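Alcohol dehydrogenase superfamily protein (Novosphingobium aromaticivorans, PDB 3GAZ) is probably an NADP-dependent oxidoreductase of the medium-chain alcohol dehydrogenase superfamily, although its substrate is not established. Local coordinates at residues 111-123 and 278-292. Numbering follows the deposited sequence.
Sequences VDARLLASKPAAL and LAHFGEMLREADALV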
loop_
_atom_site.group_PDB
_atom_site.type_symbol
_atom_site.label_atom_id
_atom_site.label_comp_id
_atom_site.label_asym_id
_atom_site.label_seq_id
_atom_site.Cartn_x
_atom_site.Cartn_y
_atom_site.Cartn_z
ATOM N N VAL A 111 -5.426 -13.537 -3.371
ATOM C CA VAL A 111 -4.135 -13.256 -3.992
ATOM C C VAL A 111 -4.106 -13.308 -5.513
ATOM O O VAL A 111 -4.731 -14.173 -6.129
ATOM C CB VAL A 111 -3.073 -14.255 -3.481
ATOM C CG1 VAL A 111 -1.703 -13.915 -4.057
ATOM C CG2 VAL A 111 -3.046 -14.248 -1.962
ATOM N N ASP A 112 -3.348 -12.384 -6.105
ATOM C CA ASP A 112 -3.185 -12.324 -7.554
ATOM C C ASP A 112 -2.495 -13.628 -7.946
ATOM O O ASP A 112 -1.410 -13.934 -7.444
ATOM C CB ASP A 112 -2.303 -11.130 -7.933
ATOM C CG ASP A 112 -2.175 -10.946 -9.436
ATOM O OD1 ASP A 112 -1.783 -11.904 -10.139
ATOM O OD2 ASP A 112 -2.462 -9.827 -9.917
ATOM N N ALA A 113 -3.125 -14.383 -8.843
ATOM C CA ALA A 113 -2.607 -15.674 -9.286
ATOM C C ALA A 113 -1.138 -15.661 -9.704
ATOM O O ALA A 113 -0.421 -16.639 -9.495
ATOM C CB ALA A 113 -3.468 -16.213 -10.433
ATOM N N ARG A 114 -0.693 -14.554 -10.282
ATOM C CA ARG A 114 0.689 -14.428 -10.744
ATOM C C ARG A 114 1.741 -14.555 -9.645
ATOM O O ARG A 114 2.894 -14.900 -9.919
ATOM C CB ARG A 114 0.867 -13.097 -11.467
ATOM C CG ARG A 114 0.087 -12.999 -12.772
ATOM C CD ARG A 114 0.195 -11.608 -13.365
ATOM N NE ARG A 114 -0.582 -10.635 -12.605
ATOM C CZ ARG A 114 -0.657 -9.342 -12.902
ATOM N NH1 ARG A 114 0.006 -8.858 -13.945
ATOM N NH2 ARG A 114 -1.406 -8.534 -12.164
ATOM N N LEU A 115 1.345 -14.273 -8.408
ATOM C CA LEU A 115 2.253 -14.348 -7.270
ATOM C C LEU A 115 2.389 -15.767 -6.718
ATOM O O LEU A 115 3.290 -16.049 -5.923
ATOM C CB LEU A 115 1.757 -13.435 -6.147
ATOM C CG LEU A 115 1.733 -11.925 -6.402
ATOM C CD1 LEU A 115 1.090 -11.212 -5.213
ATOM C CD2 LEU A 115 3.147 -11.423 -6.631
ATOM N N LEU A 116 1.497 -16.653 -7.146
ATOM C CA LEU A 116 1.490 -18.029 -6.667
ATOM C C LEU A 116 2.111 -19.074 -7.578
ATOM O O LEU A 116 2.222 -18.889 -8.789
ATOM C CB LEU A 116 0.053 -18.452 -6.360
ATOM C CG LEU A 116 -0.637 -17.716 -5.211
ATOM C CD1 LEU A 116 -2.112 -18.058 -5.206
ATOM C CD2 LEU A 116 0.024 -18.095 -3.891
ATOM N N ALA A 117 2.501 -20.185 -6.962
ATOM C CA ALA A 117 3.081 -21.323 -7.658
ATOM C C ALA A 117 2.655 -22.557 -6.871
ATOM O O ALA A 117 2.497 -22.494 -5.646
ATOM C CB ALA A 117 4.600 -21.216 -7.686
ATOM N N SER A 118 2.460 -23.671 -7.567
ATOM C CA SER A 118 2.058 -24.899 -6.899
ATOM C C SER A 118 3.072 -25.222 -5.814
ATOM O O SER A 118 4.276 -25.022 -5.997
ATOM C CB SER A 118 1.983 -26.055 -7.902
ATOM O OG SER A 118 0.962 -25.831 -8.858
ATOM N N LYS A 119 2.586 -25.710 -4.680
ATOM C CA LYS A 119 3.468 -26.062 -3.578
ATOM C C LYS A 119 4.276 -27.303 -3.935
ATOM O O LYS A 119 3.740 -28.256 -4.494
ATOM C CB LYS A 119 2.660 -26.347 -2.311
ATOM C CG LYS A 119 3.534 -26.705 -1.106
ATOM C CD LYS A 119 2.712 -27.076 0.118
ATOM C CE LYS A 119 2.074 -28.444 -0.032
ATOM N NZ LYS A 119 3.100 -29.513 -0.202
ATOM N N PRO A 120 5.585 -27.296 -3.634
ATOM C CA PRO A 120 6.430 -28.454 -3.933
ATOM C C PRO A 120 5.832 -29.656 -3.210
ATOM O O PRO A 120 5.570 -29.596 -2.007
ATOM C CB PRO A 120 7.784 -28.044 -3.362
ATOM C CG PRO A 120 7.797 -26.566 -3.604
ATOM C CD PRO A 120 6.399 -26.150 -3.190
ATOM N N ALA A 121 5.612 -30.740 -3.945
ATOM C CA ALA A 121 5.014 -31.944 -3.377
ATOM C C ALA A 121 5.733 -32.519 -2.162
ATOM O O ALA A 121 5.093 -33.019 -1.235
ATOM C CB ALA A 121 4.897 -33.023 -4.463
ATOM N N ALA A 122 7.058 -32.441 -2.160
ATOM C CA ALA A 122 7.859 -33.001 -1.073
ATOM C C ALA A 122 7.894 -32.208 0.234
ATOM O O ALA A 122 8.391 -32.705 1.242
ATOM C CB ALA A 122 9.293 -33.238 -1.570
ATOM N N LEU A 123 7.373 -30.986 0.228
ATOM C CA LEU A 123 7.396 -30.162 1.434
ATOM C C LEU A 123 6.066 -30.107 2.176
ATOM O O LEU A 123 4.997 -30.194 1.570
ATOM C CB LEU A 123 7.800 -28.724 1.090
ATOM C CG LEU A 123 9.113 -28.456 0.348
ATOM C CD1 LEU A 123 9.283 -26.949 0.188
ATOM C CD2 LEU A 123 10.288 -29.045 1.116
ATOM N N LEU A 278 4.977 -8.722 -11.451
ATOM C CA LEU A 278 4.297 -9.696 -10.599
ATOM C C LEU A 278 4.471 -11.128 -11.083
ATOM O O LEU A 278 4.636 -12.043 -10.280
ATOM C CB LEU A 278 2.802 -9.378 -10.510
ATOM C CG LEU A 278 2.303 -8.738 -9.212
ATOM C CD1 LEU A 278 3.088 -7.467 -8.922
ATOM C CD2 LEU A 278 0.812 -8.441 -9.332
ATOM N N ALA A 279 4.422 -11.319 -12.397
ATOM C CA ALA A 279 4.564 -12.650 -12.980
ATOM C C ALA A 279 5.916 -13.292 -12.678
ATOM O O ALA A 279 6.019 -14.515 -12.567
ATOM C CB ALA A 279 4.347 -12.580 -14.487
ATOM N N HIS A 280 6.951 -12.468 -12.552
ATOM C CA HIS A 280 8.294 -12.969 -12.272
ATOM C C HIS A 280 8.337 -13.716 -10.934
ATOM O O HIS A 280 9.140 -14.631 -10.750
ATOM C CB HIS A 280 9.287 -11.801 -12.260
ATOM C CG HIS A 280 10.723 -12.219 -12.172
ATOM N ND1 HIS A 280 11.269 -13.182 -12.993
ATOM C CD2 HIS A 280 11.734 -11.777 -11.385
ATOM C CE1 HIS A 280 12.554 -13.317 -12.715
ATOM N NE2 HIS A 280 12.861 -12.476 -11.744
ATOM N N PHE A 281 7.474 -13.324 -9.999
ATOM C CA PHE A 281 7.439 -13.970 -8.689
ATOM C C PHE A 281 7.045 -15.436 -8.788
ATOM O O PHE A 281 7.773 -16.308 -8.312
ATOM C CB PHE A 281 6.485 -13.227 -7.753
ATOM C CG PHE A 281 7.151 -12.148 -6.945
ATOM C CD1 PHE A 281 8.312 -11.530 -7.405
ATOM C CD2 PHE A 281 6.627 -11.757 -5.718
ATOM C CE1 PHE A 281 8.942 -10.538 -6.652
ATOM C CE2 PHE A 281 7.245 -10.770 -4.960
ATOM C CZ PHE A 281 8.409 -10.158 -5.429
ATOM N N GLY A 282 5.895 -15.705 -9.397
ATOM C CA GLY A 282 5.453 -17.081 -9.550
ATOM C C GLY A 282 6.466 -17.882 -10.349
ATOM O O GLY A 282 6.673 -19.073 -10.110
ATOM N N GLU A 283 7.107 -17.226 -11.309
ATOM C CA GLU A 283 8.105 -17.892 -12.131
ATOM C C GLU A 283 9.292 -18.337 -11.283
ATOM O O GLU A 283 9.760 -19.466 -11.412
ATOM C CB GLU A 283 8.580 -16.960 -13.249
ATOM C CG GLU A 283 7.532 -16.682 -14.320
ATOM C CD GLU A 283 7.023 -17.948 -14.986
ATOM O OE1 GLU A 283 6.085 -18.575 -14.450
ATOM O OE2 GLU A 283 7.570 -18.324 -16.045
HETATM N N MSE A 284 9.779 -17.452 -10.417
HETATM C CA MSE A 284 10.908 -17.794 -9.557
HETATM C C MSE A 284 10.526 -18.932 -8.603
HETATM O O MSE A 284 11.336 -19.812 -8.333
HETATM C CB MSE A 284 11.388 -16.570 -8.753
HETATM C CG MSE A 284 12.226 -15.550 -9.552
HETATM SE SE MSE A 284 12.938 -14.181 -8.561
HETATM C CE MSE A 284 11.440 -13.165 -8.314
ATOM N N LEU A 285 9.290 -18.923 -8.107
ATOM C CA LEU A 285 8.851 -19.972 -7.190
ATOM C C LEU A 285 8.732 -21.319 -7.904
ATOM O O LEU A 285 8.774 -22.376 -7.272
ATOM C CB LEU A 285 7.528 -19.576 -6.524
ATOM C CG LEU A 285 7.658 -18.353 -5.598
ATOM C CD1 LEU A 285 6.317 -18.039 -4.955
ATOM C CD2 LEU A 285 8.707 -18.623 -4.525
ATOM N N ARG A 286 8.592 -21.271 -9.224
ATOM C CA ARG A 286 8.519 -22.482 -10.032
ATOM C C ARG A 286 9.931 -23.058 -10.106
ATOM O O ARG A 286 10.125 -24.273 -10.144
ATOM C CB ARG A 286 8.005 -22.152 -11.432
ATOM C CG ARG A 286 6.587 -22.611 -11.665
ATOM C CD ARG A 286 5.815 -21.602 -12.481
ATOM N NE ARG A 286 4.555 -21.315 -11.815
ATOM C CZ ARG A 286 3.961 -20.130 -11.793
ATOM N NH1 ARG A 286 4.500 -19.085 -12.408
ATOM N NH2 ARG A 286 2.822 -19.996 -11.137
ATOM N N GLU A 287 10.913 -22.164 -10.121
ATOM C CA GLU A 287 12.315 -22.563 -10.148
ATOM C C GLU A 287 12.603 -23.274 -8.833
ATOM O O GLU A 287 13.267 -24.304 -8.805
ATOM C CB GLU A 287 13.222 -21.337 -10.252
ATOM C CG GLU A 287 13.147 -20.581 -11.560
ATOM C CD GLU A 287 13.713 -21.369 -12.721
ATOM O OE1 GLU A 287 14.535 -22.285 -12.485
ATOM O OE2 GLU A 287 13.345 -21.060 -13.873
ATOM N N ALA A 288 12.093 -22.706 -7.744
ATOM C CA ALA A 288 12.290 -23.275 -6.416
ATOM C C ALA A 288 11.702 -24.685 -6.345
ATOM O O ALA A 288 12.337 -25.604 -5.829
ATOM C CB ALA A 288 11.641 -22.376 -5.369
ATOM N N ASP A 289 10.493 -24.846 -6.878
ATOM C CA ASP A 289 9.804 -26.136 -6.894
ATOM C C ASP A 289 10.625 -27.166 -7.676
ATOM O O ASP A 289 10.747 -28.318 -7.263
ATOM C CB ASP A 289 8.411 -25.958 -7.513
ATOM C CG ASP A 289 7.640 -27.266 -7.639
ATOM O OD1 ASP A 289 7.801 -28.165 -6.783
ATOM O OD2 ASP A 289 6.849 -27.381 -8.597
ATOM N N ALA A 290 11.191 -26.742 -8.801
ATOM C CA ALA A 290 12.010 -27.626 -9.628
ATOM C C ALA A 290 13.248 -28.100 -8.866
ATOM O O ALA A 290 13.706 -29.229 -9.056
ATOM C CB ALA A 290 12.425 -26.914 -10.898
ATOM N N LEU A 291 13.788 -27.236 -8.007
ATOM C CA LEU A 291 14.965 -27.579 -7.214
ATOM C C LEU A 291 14.600 -28.509 -6.067
ATOM O O LEU A 291 15.378 -29.390 -5.703
ATOM C CB LEU A 291 15.639 -26.314 -6.669
ATOM C CG LEU A 291 16.262 -25.406 -7.732
ATOM C CD1 LEU A 291 16.941 -24.218 -7.068
ATOM C CD2 LEU A 291 17.266 -26.203 -8.555
ATOM N N VAL A 292 13.419 -28.311 -5.489
ATOM C CA VAL A 292 12.968 -29.177 -4.404
ATOM C C VAL A 292 12.769 -30.571 -4.995
ATOM O O VAL A 292 13.205 -31.575 -4.431
ATOM C CB VAL A 292 11.622 -28.703 -3.814
ATOM C CG1 VAL A 292 11.076 -29.757 -2.853
ATOM C CG2 VAL A 292 11.806 -27.378 -3.084
HETATM O O HOH W 1 1.454 -18.024 -11.127
HETATM O O HOH W 2 3.724 -15.934 -12.484
HETATM O O HOH W 3 2.747 -23.197 -10.611
HETATM O O HOH W 4 5.424 -24.908 -8.468
HETATM O O HOH W 5 6.517 -30.563 -6.539
#
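Leu278 lies over one face of the Arg114 guanidinium, its CB 4.1 Å above the plane, while the Asp112 carboxylate meets the edge in plane. That grip is side-on: Arg114 NE donates to Asp112 OD1 (167°) and NH2 to OD2, at 2.8 Å. OD1 also takes the backbone N of Arg114 on its anti lone pair, closing an Asx turn. A lysine in place of Asp112 would probably leave the Arg114 guanidinium without its mate and free to turn off Leu278. The Arg286 guanidinium has Gly282 O over one face, with the Glu283 carboxylate and waters 2 and 3 at its edge; water 2 also lies within hydrogen-bonding distance of Arg114 O and Ala279 O.

On the buried side, Leu115 CD2 reaches Phe281 CD2 at 3.6 Å, and Ala117 CB meets Leu285 CB at 3.6 Å. Gly282 permits the close approach, since a side chain there would run into Arg114 O. Farther on, Asp289 turns CG anti to its N (chi1 177°), which brings OD1 against Pro120; Val292 CG1 packs on Pro120 CB at 3.7 Å. The axes of helix 278-292 and strand 116-118 run nearly parallel, 25° apart, the helix packing against the GroES-like catalytic domain of the medium-chain dehydrogenase fold.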